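Local atomic coordinates of exodeoxyribonuclease III (Neisseria meningitidis, PDB entry 2JC4), a protein that probably degrades double-stranded DNA from its 3' ends as a metal-dependent DNA repair exonuclease of the AP/ExoA family. Residues M50-V55 and V68-P73; V76-P81 and R90-T95. One frame throughout, in Å; residues are numbered along the deposited sequence. Where two conformers were deposited one is given.

Overall arrangement
Interactions 1 and 2 lie in the two sheets of the DNase I-like fold, a sandwich of two six-stranded mixed sheets, and each joins the outermost strand of its sheet to the next one in. Interaction 1 pairs strands 53-57 and 65-69 as a beta hairpin; the chain then crosses from strand 65-69 to strand 76-78 of the other sheet, which pairs with 91-96 in interaction 2. Their centres are about 16 Å apart, yet they touch: Val55 packs on Val76 and Ile92, and Pro73 on Ala94, where the two sheets pack together. Interaction 1 lies away from the catalytic and metal sites, whereas Val91 of interaction 2 comes about 7 Å, side chain to side chain, from Tyr105, the predicted active-site tyrosine.

Interaction 1. Residues M50-V55 and V68-P73; sequences MGWHCV and VSRSVP
Two backbone hydrogen bonds join His53 and Ser69, an antiparallel hydrogen-bonded pair: His53 N to Ser69 O (2.8 Å) and Ser69 N to His53 O (2.9 Å). The same His53 O receives a CA-H...O contact from Val68. Where the strand ends, chi1 of 52° sets Ser69 OG between its backbone N and carbonyl carbon, from where it gives a 2.6 Å hydrogen bond to Ser71 O. Two CH-pi contacts follow. Arg70 CG sits 3.4 Å from the centroid of the Trp52 six-membered ring, over its face, while the chain, bent at chi2 and chi3, carries NE to within 2.9 Å of Gly51 O. Val72 CG2 lies over one face of the His53 imidazole, 3.6 Å from its centroid; Arg70 O lies at the ring's edge, 3.2 Å from His53 CD2. Apolar packing completes the contact: Val68 CG1 meets Trp52 CB at 3.7 Å, and Val55 CG1 reaches Pro73 CG tip to tip. Strands 53-57 and 65-69 form a beta hairpin, 53-57 outermost in its sheet of the DNase I-like fold; Gly51 closes a helix before it in a Schellman motif. Trp52 also packs on Leu22 of helix 11-23, Val68 bonds through its backbone to Leu30 of strand 29-33, and Val55, Ser69, Ser71 and Pro73 lean on strand 91-96.

Interaction 2. Residues V76-P81 and R90-T95; sequences VHFGLP and RVIAAT
With CG1 anti to the backbone N (chi1 -171°) and an extended chi2, Ile92 sends CD1 out to Phe78, whose CG lies anti to its own carbonyl carbon (chi1 -62°). The two side chains run alongside each other, pointing the same way, and Phe78 CE1 comes 3.6 Å from Ile92 CD1. Beside them Val76 CG2 packs against Ala94 CB at 4.0 Å. On the other face of the sheet Leu80 crosses Val91 at about a right angle, its branch carbon CG 3.8 Å from Val91 CG2. These contacts flank an antiparallel pairing of strands 76-78 and 91-96 at the margin of one sheet of the DNase I-like sandwich. His77 and Ala93 form its hydrogen-bonded pair, with His77 N to Ala93 O and Ala93 N to His77 O both 2.9 Å; Phe78 and Ile92 are the non-hydrogen-bonded pair. A third bond, Gly79 N to Val91 O, is nearly straight (172° at the hydrogen), although the donor stands above the carbonyl plane. Gly79, at positive phi, lies just past the end of strand 76-78. Trp123 of helix 115-135 packs on both Leu80 and Val91, and the His77 ring stacks with Phe130 of that helix. Ile92 instead faces the opposing sheet, touching Val65 and Ile67 of strand 65-69.

Interaction 1. Residues M50-V55 and V68-P73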
ATOM      1  N   MET A  50      20.312 -10.230  -4.671  1.00 19.21           N
ATOM      2  CA  MET A  50      19.591 -10.410  -5.917  0.50 19.27           C
ATOM      3  C   MET A  50      19.710  -9.169  -6.806  1.00 19.23           C
ATOM      4  O   MET A  50      19.166  -9.129  -7.888  1.00 20.28           O
ATOM      5  CB  MET A  50      18.118 -10.709  -5.638  0.50 19.40           C
ATOM      6  CG  MET A  50      17.826 -12.167  -5.291  0.50 18.31           C
ATOM      7  SD  MET A  50      16.089 -12.493  -4.867  0.50 20.05           S
ATOM      8  CE  MET A  50      15.254 -12.510  -6.462  0.50 15.81           C
ATOM      9  N   GLY A  51      20.403  -8.158  -6.330  1.00 19.01           N
ATOM     10  CA  GLY A  51      20.599  -6.931  -7.111  1.00 19.82           C
ATOM     11  C   GLY A  51      19.594  -5.829  -6.810  1.00 20.21           C
ATOM     12  O   GLY A  51      19.488  -4.863  -7.569  1.00 21.89           O
ATOM     13  N   TRP A  52      18.862  -5.965  -5.703  1.00 20.02           N
ATOM     14  CA  TRP A  52      17.895  -4.946  -5.294  1.00 19.89           C
ATOM     15  C   TRP A  52      18.364  -4.063  -4.163  1.00 20.03           C
ATOM     16  O   TRP A  52      18.845  -4.561  -3.141  1.00 21.05           O
ATOM     17  CB  TRP A  52      16.561  -5.608  -4.941  1.00 20.17           C
ATOM     18  CG  TRP A  52      15.999  -6.319  -6.137  1.00 19.95           C
ATOM     19  CD1 TRP A  52      16.313  -7.593  -6.562  1.00 22.18           C
ATOM     20  CD2 TRP A  52      15.061  -5.801  -7.088  1.00 19.95           C
ATOM     21  NE1 TRP A  52      15.629  -7.889  -7.725  1.00 23.88           N
ATOM     22  CE2 TRP A  52      14.868  -6.803  -8.079  1.00 21.63           C
ATOM     23  CE3 TRP A  52      14.375  -4.583  -7.215  1.00 15.77           C
ATOM     24  CZ2 TRP A  52      13.983  -6.637  -9.148  1.00 20.45           C
ATOM     25  CZ3 TRP A  52      13.511  -4.422  -8.287  1.00 20.43           C
ATOM     26  CH2 TRP A  52      13.329  -5.440  -9.241  1.00 20.25           C
ATOM     27  N   HIS A  53      18.184  -2.754  -4.319  1.00 19.38           N
ATOM     28  CA  HIS A  53      18.393  -1.807  -3.210  1.00 19.24           C
ATOM     29  C   HIS A  53      17.151  -1.767  -2.316  1.00 18.87           C
ATOM     30  O   HIS A  53      16.034  -1.804  -2.819  1.00 17.19           O
ATOM     31  CB  HIS A  53      18.685  -0.429  -3.759  1.00 20.17           C
ATOM     32  CG  HIS A  53      19.913  -0.379  -4.616  1.00 22.50           C
ATOM     33  ND1 HIS A  53      21.186  -0.465  -4.092  1.00 26.51           N
ATOM     34  CD2 HIS A  53      20.061  -0.276  -5.955  1.00 25.30           C
ATOM     35  CE1 HIS A  53      22.067  -0.406  -5.076  1.00 27.68           C
ATOM     36  NE2 HIS A  53      21.408  -0.293  -6.217  1.00 27.53           N
ATOM     37  N   CYS A  54      17.358  -1.742  -0.994  1.00 18.07           N
ATOM     38  CA  CYS A  54      16.267  -1.805  -0.036  1.00 18.22           C
ATOM     39  C   CYS A  54      16.403  -0.705   0.975  1.00 17.86           C
ATOM     40  O   CYS A  54      17.507  -0.491   1.492  1.00 17.19           O
ATOM     41  CB  CYS A  54      16.335  -3.119   0.756  1.00 18.95           C
ATOM     42  SG  CYS A  54      16.237  -4.563  -0.271  1.00 20.05           S
ATOM     43  N   VAL A  55      15.302  -0.013   1.272  1.00 16.55           N
ATOM     44  CA  VAL A  55      15.244   0.816   2.480  1.00 16.32           C
ATOM     45  C   VAL A  55      14.015   0.395   3.254  1.00 15.54           C
ATOM     46  O   VAL A  55      13.033  -0.032   2.654  1.00 15.38           O
ATOM     47  CB  VAL A  55      15.233   2.335   2.189  1.00 16.91           C
ATOM     48  CG1 VAL A  55      16.564   2.746   1.489  1.00 15.17           C
ATOM     49  CG2 VAL A  55      13.997   2.758   1.349  1.00 16.26           C
ATOM     50  N   VAL A  68      11.743  -1.358  -2.241  1.00 12.95           N
ATOM     51  CA  VAL A  68      12.761  -2.236  -2.851  1.00 15.09           C
ATOM     52  C   VAL A  68      12.829  -1.858  -4.324  1.00 15.29           C
ATOM     53  O   VAL A  68      11.790  -1.785  -4.985  1.00 15.42           O
ATOM     54  CB  VAL A  68      12.363  -3.706  -2.701  1.00 14.65           C
ATOM     55  CG1 VAL A  68      13.412  -4.606  -3.331  1.00 16.33           C
ATOM     56  CG2 VAL A  68      12.101  -4.066  -1.223  1.00 14.88           C
ATOM     57  N   SER A  69      14.028  -1.565  -4.838  1.00 15.34           N
ATOM     58  CA  SER A  69      14.113  -1.043  -6.197  1.00 16.07           C
ATOM     59  C   SER A  69      15.459  -1.346  -6.840  1.00 17.37           C
ATOM     60  O   SER A  69      16.449  -1.521  -6.140  1.00 16.54           O
ATOM     61  CB  SER A  69      13.868   0.477  -6.196  1.00 16.02           C
ATOM     62  OG  SER A  69      14.711   1.134  -5.246  1.00 17.80           O
ATOM     63  N   ARG A  70      15.500  -1.430  -8.164  1.00 19.51           N
ATOM     64  CA  ARG A  70      16.815  -1.627  -8.786  1.00 21.53           C
ATOM     65  C   ARG A  70      17.586  -0.309  -8.853  1.00 22.38           C
ATOM     66  O   ARG A  70      18.819  -0.327  -8.856  1.00 21.85           O
ATOM     67  CB  ARG A  70      16.769  -2.427 -10.097  1.00 22.96           C
ATOM     68  CG  ARG A  70      16.712  -3.952  -9.771  1.00 27.42           C
ATOM     69  CD  ARG A  70      17.419  -4.869 -10.742  1.00 34.73           C
ATOM     70  NE  ARG A  70      18.843  -4.997 -10.443  1.00 37.58           N
ATOM     71  CZ  ARG A  70      19.612  -5.975 -10.907  1.00 39.44           C
ATOM     72  NH1 ARG A  70      19.071  -6.930 -11.660  1.00 41.63           N
ATOM     73  NH2 ARG A  70      20.912  -6.006 -10.605  1.00 38.53           N
ATOM     74  N   SER A  71      16.864   0.814  -8.847  1.00 21.97           N
ATOM     75  CA  SER A  71      17.475   2.138  -8.606  1.00 23.15           C
ATOM     76  C   SER A  71      17.710   2.424  -7.104  1.00 23.02           C
ATOM     77  O   SER A  71      16.917   2.035  -6.259  1.00 23.07           O
ATOM     78  CB  SER A  71      16.608   3.237  -9.215  1.00 23.07           C
ATOM     79  OG  SER A  71      16.689   3.186 -10.632  1.00 26.72           O
ATOM     80  N   VAL A  72      18.782   3.135  -6.779  1.00 22.65           N
ATOM     81  CA  VAL A  72      19.076   3.492  -5.395  1.00 22.91           C
ATOM     82  C   VAL A  72      18.017   4.501  -4.897  1.00 21.89           C
ATOM     83  O   VAL A  72      17.794   5.550  -5.537  1.00 22.07           O
ATOM     84  CB  VAL A  72      20.530   4.085  -5.262  1.00 23.57           C
ATOM     85  CG1 VAL A  72      20.883   4.433  -3.818  1.00 24.75           C
ATOM     86  CG2 VAL A  72      21.572   3.104  -5.830  1.00 25.74           C
ATOM     87  N   PRO A  73      17.329   4.190  -3.786  1.00 21.35           N
ATOM     88  CA  PRO A  73      16.363   5.196  -3.315  1.00 20.96           C
ATOM     89  C   PRO A  73      17.078   6.418  -2.694  1.00 20.80           C
ATOM     90  O   PRO A  73      17.995   6.243  -1.877  1.00 20.78           O
ATOM     91  CB  PRO A  73      15.536   4.436  -2.254  1.00 20.82           C
ATOM     92  CG  PRO A  73      15.930   2.962  -2.405  1.00 21.77           C
ATOM     93  CD  PRO A  73      17.345   2.997  -2.921  1.00 21.70           C
TER

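Interaction 2. Residues V76-P81 and R90-T95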
ATOM      1  N   VAL A  76      15.668   9.477   1.590  1.00 17.20           N
ATOM      2  CA  VAL A  76      14.780   8.587   2.346  1.00 16.93           C
ATOM      3  C   VAL A  76      14.216   9.334   3.549  1.00 17.35           C
ATOM      4  O   VAL A  76      14.972  10.067   4.229  1.00 16.66           O
ATOM      5  CB  VAL A  76      15.511   7.311   2.755  1.00 17.81           C
ATOM      6  CG1 VAL A  76      14.546   6.385   3.498  1.00 17.81           C
ATOM      7  CG2 VAL A  76      16.020   6.610   1.503  1.00 16.00           C
ATOM      8  N   HIS A  77      12.901   9.181   3.776  1.00 16.48           N
ATOM      9  CA  HIS A  77      12.162   9.872   4.847  1.00 16.28           C
ATOM     10  C   HIS A  77      11.334   8.872   5.633  1.00 16.37           C
ATOM     11  O   HIS A  77      10.710   7.972   5.038  1.00 15.51           O
ATOM     12  CB  HIS A  77      11.224  10.951   4.274  1.00 15.91           C
ATOM     13  CG  HIS A  77      10.553  11.784   5.328  1.00 19.69           C
ATOM     14  ND1 HIS A  77       9.332  11.452   5.875  1.00 24.01           N
ATOM     15  CD2 HIS A  77      10.959  12.905   5.975  1.00 23.81           C
ATOM     16  CE1 HIS A  77       9.004  12.340   6.800  1.00 22.65           C
ATOM     17  NE2 HIS A  77       9.981  13.222   6.893  1.00 25.40           N
ATOM     18  N   PHE A  78      11.337   9.024   6.958  1.00 15.91           N
ATOM     19  CA  PHE A  78      10.645   8.088   7.860  1.00 15.69           C
ATOM     20  C   PHE A  78       9.577   8.810   8.605  1.00 15.71           C
ATOM     21  O   PHE A  78       9.813   9.905   9.139  1.00 15.81           O
ATOM     22  CB  PHE A  78      11.608   7.433   8.873  1.00 16.19           C
ATOM     23  CG  PHE A  78      12.685   6.595   8.220  1.00 17.22           C
ATOM     24  CD1 PHE A  78      12.455   5.255   7.910  1.00 17.92           C
ATOM     25  CD2 PHE A  78      13.915   7.156   7.893  1.00 16.46           C
ATOM     26  CE1 PHE A  78      13.463   4.485   7.309  1.00 16.94           C
ATOM     27  CE2 PHE A  78      14.904   6.400   7.265  1.00 19.10           C
ATOM     28  CZ  PHE A  78      14.670   5.065   6.979  1.00 17.77           C
ATOM     29  N   GLY A  79       8.402   8.192   8.670  1.00 15.70           N
ATOM     30  CA  GLY A  79       7.353   8.629   9.579  1.00 16.06           C
ATOM     31  C   GLY A  79       6.632   9.870   9.104  1.00 16.24           C
ATOM     32  O   GLY A  79       6.752  10.272   7.919  1.00 16.57           O
ATOM     33  N   LEU A  80       5.925  10.500  10.052  1.00 15.50           N
ATOM     34  CA  LEU A  80       5.084  11.675   9.781  1.00 15.12           C
ATOM     35  C   LEU A  80       5.444  12.841  10.706  1.00 15.24           C
ATOM     36  O   LEU A  80       5.356  12.701  11.966  1.00 15.33           O
ATOM     37  CB  LEU A  80       3.589  11.336   9.967  1.00 15.14           C
ATOM     38  CG  LEU A  80       3.023  10.230   9.065  1.00 14.09           C
ATOM     39  CD1 LEU A  80       1.697   9.715   9.611  1.00 13.52           C
ATOM     40  CD2 LEU A  80       2.942  10.711   7.594  1.00 14.75           C
ATOM     41  N   PRO A  81       5.847  13.988  10.112  1.00 15.73           N
ATOM     42  CA  PRO A  81       6.186  15.182  10.932  1.00 16.27           C
ATOM     43  C   PRO A  81       5.102  15.668  11.895  1.00 17.25           C
ATOM     44  O   PRO A  81       5.424  16.204  12.970  1.00 17.28           O
ATOM     45  CB  PRO A  81       6.455  16.265   9.878  1.00 16.49           C
ATOM     46  CG  PRO A  81       7.027  15.475   8.704  1.00 16.11           C
ATOM     47  CD  PRO A  81       6.099  14.234   8.675  1.00 15.29           C
ATOM     48  N   ARG A  90       5.027   2.801   9.883  1.00 11.22           N
ATOM     49  CA  ARG A  90       3.904   2.800   8.894  1.00 11.51           C
ATOM     50  C   ARG A  90       4.118   3.609   7.643  1.00 12.35           C
ATOM     51  O   ARG A  90       3.348   3.463   6.694  1.00 12.35           O
ATOM     52  CB  ARG A  90       2.653   3.353   9.550  1.00 11.43           C
ATOM     53  CG  ARG A  90       2.093   2.408  10.605  1.00 11.79           C
ATOM     54  CD  ARG A  90       0.866   2.994  11.185  1.00 11.08           C
ATOM     55  NE  ARG A  90       0.240   2.074  12.142  1.00 12.35           N
ATOM     56  CZ  ARG A  90      -0.573   1.066  11.808  1.00 14.67           C
ATOM     57  NH1 ARG A  90      -0.798   0.795  10.510  1.00 14.76           N
ATOM     58  NH2 ARG A  90      -1.119   0.304  12.770  1.00 12.24           N
ATOM     59  N   VAL A  91       5.129   4.497   7.641  1.00 12.80           N
ATOM     60  CA  VAL A  91       5.336   5.419   6.493  1.00 12.33           C
ATOM     61  C   VAL A  91       6.841   5.491   6.175  1.00 12.99           C
ATOM     62  O   VAL A  91       7.675   5.812   7.043  1.00 11.60           O
ATOM     63  CB  VAL A  91       4.814   6.847   6.813  1.00 12.58           C
ATOM     64  CG1 VAL A  91       4.971   7.811   5.602  1.00 13.64           C
ATOM     65  CG2 VAL A  91       3.357   6.827   7.296  1.00 12.06           C
ATOM     66  N   ILE A  92       7.178   5.177   4.934  1.00 12.72           N
ATOM     67  CA  ILE A  92       8.524   5.405   4.442  1.00 12.70           C
ATOM     68  C   ILE A  92       8.397   6.007   3.055  1.00 13.34           C
ATOM     69  O   ILE A  92       7.539   5.602   2.261  1.00 13.03           O
ATOM     70  CB  ILE A  92       9.367   4.075   4.432  1.00 13.07           C
ATOM     71  CG1 ILE A  92      10.842   4.385   4.113  1.00 13.94           C
ATOM     72  CG2 ILE A  92       8.763   2.981   3.484  1.00 12.46           C
ATOM     73  CD1 ILE A  92      11.780   3.188   4.344  1.00 13.76           C
ATOM     74  N   ALA A  93       9.233   6.997   2.766  1.00 13.44           N
ATOM     75  CA  ALA A  93       9.225   7.629   1.440  1.00 13.36           C
ATOM     76  C   ALA A  93      10.643   7.715   0.878  1.00 13.21           C
ATOM     77  O   ALA A  93      11.614   7.772   1.623  1.00 12.92           O
ATOM     78  CB  ALA A  93       8.586   9.028   1.497  1.00 11.94           C
ATOM     79  N   ALA A  94      10.761   7.752  -0.436  1.00 12.84           N
ATOM     80  CA  ALA A  94      12.074   7.946  -1.028  1.00 13.87           C
ATOM     81  C   ALA A  94      11.837   8.334  -2.465  1.00 14.49           C
ATOM     82  O   ALA A  94      10.759   8.093  -2.982  1.00 15.11           O
ATOM     83  CB  ALA A  94      12.897   6.685  -0.954  1.00 13.38           C
ATOM     84  N   THR A  95      12.844   8.955  -3.072  1.00 14.64           N
ATOM     85  CA  THR A  95      12.802   9.369  -4.472  1.00 15.99           C
ATOM     86  C   THR A  95      13.604   8.331  -5.235  1.00 16.47           C
ATOM     87  O   THR A  95      14.818   8.134  -4.965  1.00 14.92           O
ATOM     88  CB  THR A  95      13.406  10.790  -4.679  1.00 14.93           C
ATOM     89  OG1 THR A  95      12.792  11.714  -3.778  1.00 14.47           O
ATOM     90  CG2 THR A  95      13.196  11.261  -6.104  1.00 17.87           C
TER